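Long-range contact in D-mandelate dehydrogenase (PDB 2W2K), which probably oxidises D-mandelate reversibly to benzoylformate (phenylglyoxylate), using a nicotinamide nucleotide as hydride acceptor: residues B[124-129]-B[251-255]. Sequence-based numbering, arbitrary orientation.
Sequences LILSVF and RIVNT
L124 and V128, one turn apart on helix 114-130, face V253 and R251 on strand 250-254 of the seven-stranded parallel sheet of the nucleotide-binding domain; the two axes run nearly antiparallel (154°), 8.6 Å apart at closest approach. V253 is the hub: its CG1 packs against CB of L124 at 3.8 Å and CG2 of V128 at 4.0 Å, while its other methyl meets CG1 of I125. L124 CD1 reaches CG2 of T255, a residue of the NAD(+) site, which holds no cofactor in this chain. At the far end the packing turns polar. R251, extended from CG to NE, lays CD over the centre of the F129 ring, a CH-pi contact 4.0 Å from its centroid; the turn about CD-NE (chi4 81°) brings the guanidinium flat on the same ring, planes 12° apart. The V128 carbonyl oxygen sits at the guanidinium edge but bonds to S277 OG. R251 NH2 gives a 2.9 Å hydrogen bond to a water that in turn donates to F129 O, and NH1 bonds to D222 O. The apolar side of helix 114-130 thus packs on strand 250-254 within the Rossmann-type domain, and the buried arginine's charge is probably eased by the aromatic face, the D222 carbonyl and the water near the helix's C-terminal end.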
loop_
_atom_site.group_PDB
_atom_site.type_symbol
_atom_site.label_atom_id
_atom_site.label_comp_id
_atom_site.label_asym_id
_atom_site.label_seq_id
_atom_site.Cartn_x
_atom_site.Cartn_y
_atom_site.Cartn_z
ATOM N N LEU B 124 -3.473 3.702 1.893
ATOM C CA LEU B 124 -3.637 5.169 1.717
ATOM C C LEU B 124 -2.389 5.958 2.195
ATOM O O LEU B 124 -2.003 6.955 1.559
ATOM C CB LEU B 124 -4.887 5.669 2.440
ATOM C CG LEU B 124 -6.269 5.095 2.024
ATOM C CD1 LEU B 124 -7.342 5.641 2.956
ATOM C CD2 LEU B 124 -6.566 5.450 0.534
ATOM N N ILE B 125 -1.764 5.510 3.287
ATOM C CA ILE B 125 -0.488 6.123 3.798
ATOM C C ILE B 125 0.648 6.017 2.764
ATOM O O ILE B 125 1.342 7.015 2.460
ATOM C CB ILE B 125 -0.046 5.522 5.194
ATOM C CG1 ILE B 125 -1.037 5.940 6.289
ATOM C CG2 ILE B 125 1.375 6.013 5.586
ATOM C CD1 ILE B 125 -0.878 5.146 7.666
ATOM N N LEU B 126 0.828 4.813 2.204
ATOM C CA LEU B 126 1.776 4.632 1.100
ATOM C C LEU B 126 1.411 5.534 -0.099
ATOM O O LEU B 126 2.284 6.225 -0.634
ATOM C CB LEU B 126 1.886 3.143 0.697
ATOM C CG LEU B 126 2.624 2.215 1.689
ATOM C CD1 LEU B 126 2.216 0.723 1.537
ATOM C CD2 LEU B 126 4.151 2.364 1.600
ATOM N N SER B 127 0.134 5.553 -0.499
ATOM C CA SER B 127 -0.306 6.415 -1.620
ATOM C C SER B 127 0.030 7.918 -1.462
ATOM O O SER B 127 0.528 8.546 -2.410
ATOM C CB SER B 127 -1.813 6.215 -1.928
ATOM O OG SER B 127 -2.169 6.887 -3.130
ATOM N N VAL B 128 -0.235 8.485 -0.283
ATOM C CA VAL B 128 -0.038 9.935 -0.064
ATOM C C VAL B 128 1.445 10.336 0.050
ATOM O O VAL B 128 1.810 11.482 -0.288
ATOM C CB VAL B 128 -0.899 10.514 1.137
ATOM C CG1 VAL B 128 -2.425 10.324 0.881
ATOM C CG2 VAL B 128 -0.506 9.928 2.505
ATOM N N PHE B 129 2.297 9.419 0.521
ATOM C CA PHE B 129 3.747 9.676 0.592
ATOM C C PHE B 129 4.417 9.570 -0.797
ATOM O O PHE B 129 5.334 10.344 -1.104
ATOM C CB PHE B 129 4.456 8.735 1.598
ATOM C CG PHE B 129 4.546 9.289 3.027
ATOM C CD1 PHE B 129 3.658 8.855 4.019
ATOM C CD2 PHE B 129 5.559 10.217 3.382
ATOM C CE1 PHE B 129 3.743 9.349 5.344
ATOM C CE2 PHE B 129 5.655 10.728 4.692
ATOM C CZ PHE B 129 4.741 10.301 5.680
ATOM N N ARG B 251 0.185 15.768 5.090
ATOM C CA ARG B 251 -0.663 14.729 4.475
ATOM C C ARG B 251 -1.712 14.248 5.489
ATOM O O ARG B 251 -1.446 14.286 6.713
ATOM C CB ARG B 251 0.205 13.527 4.022
ATOM C CG ARG B 251 1.391 13.909 3.110
ATOM C CD ARG B 251 2.463 12.819 3.075
ATOM N NE ARG B 251 3.707 13.317 2.492
ATOM C CZ ARG B 251 4.627 14.034 3.152
ATOM N NH1 ARG B 251 4.457 14.396 4.440
ATOM N NH2 ARG B 251 5.729 14.400 2.518
ATOM N N ILE B 252 -2.892 13.806 5.000
ATOM C CA ILE B 252 -3.924 13.216 5.902
ATOM C C ILE B 252 -4.697 12.050 5.254
ATOM O O ILE B 252 -4.936 12.073 4.030
ATOM C CB ILE B 252 -4.908 14.293 6.440
ATOM C CG1 ILE B 252 -5.839 13.713 7.532
ATOM C CG2 ILE B 252 -5.699 14.948 5.296
ATOM C CD1 ILE B 252 -6.550 14.833 8.342
ATOM N N VAL B 253 -5.035 11.027 6.052
ATOM C CA VAL B 253 -5.903 9.903 5.587
ATOM C C VAL B 253 -7.096 9.671 6.551
ATOM O O VAL B 253 -6.983 9.914 7.770
ATOM C CB VAL B 253 -5.113 8.556 5.348
ATOM C CG1 VAL B 253 -3.871 8.778 4.430
ATOM C CG2 VAL B 253 -4.727 7.888 6.639
ATOM N N ASN B 254 -8.226 9.203 6.010
ATOM C CA ASN B 254 -9.432 8.925 6.827
ATOM C C ASN B 254 -10.040 7.560 6.475
ATOM O O ASN B 254 -10.404 7.330 5.296
ATOM C CB ASN B 254 -10.479 10.062 6.663
ATOM C CG ASN B 254 -11.659 9.963 7.654
ATOM O OD1 ASN B 254 -11.638 9.187 8.626
ATOM N ND2 ASN B 254 -12.683 10.792 7.425
ATOM N N THR B 255 -10.143 6.671 7.479
ATOM C CA THR B 255 -10.847 5.385 7.329
ATOM C C THR B 255 -12.017 5.229 8.318
ATOM O O THR B 255 -12.607 4.144 8.417
ATOM C CB THR B 255 -9.893 4.163 7.448
ATOM O OG1 THR B 255 -9.249 4.165 8.745
ATOM C CG2 THR B 255 -8.821 4.205 6.326
HETATM O O HOH W 1 5.649 12.959 -0.054
#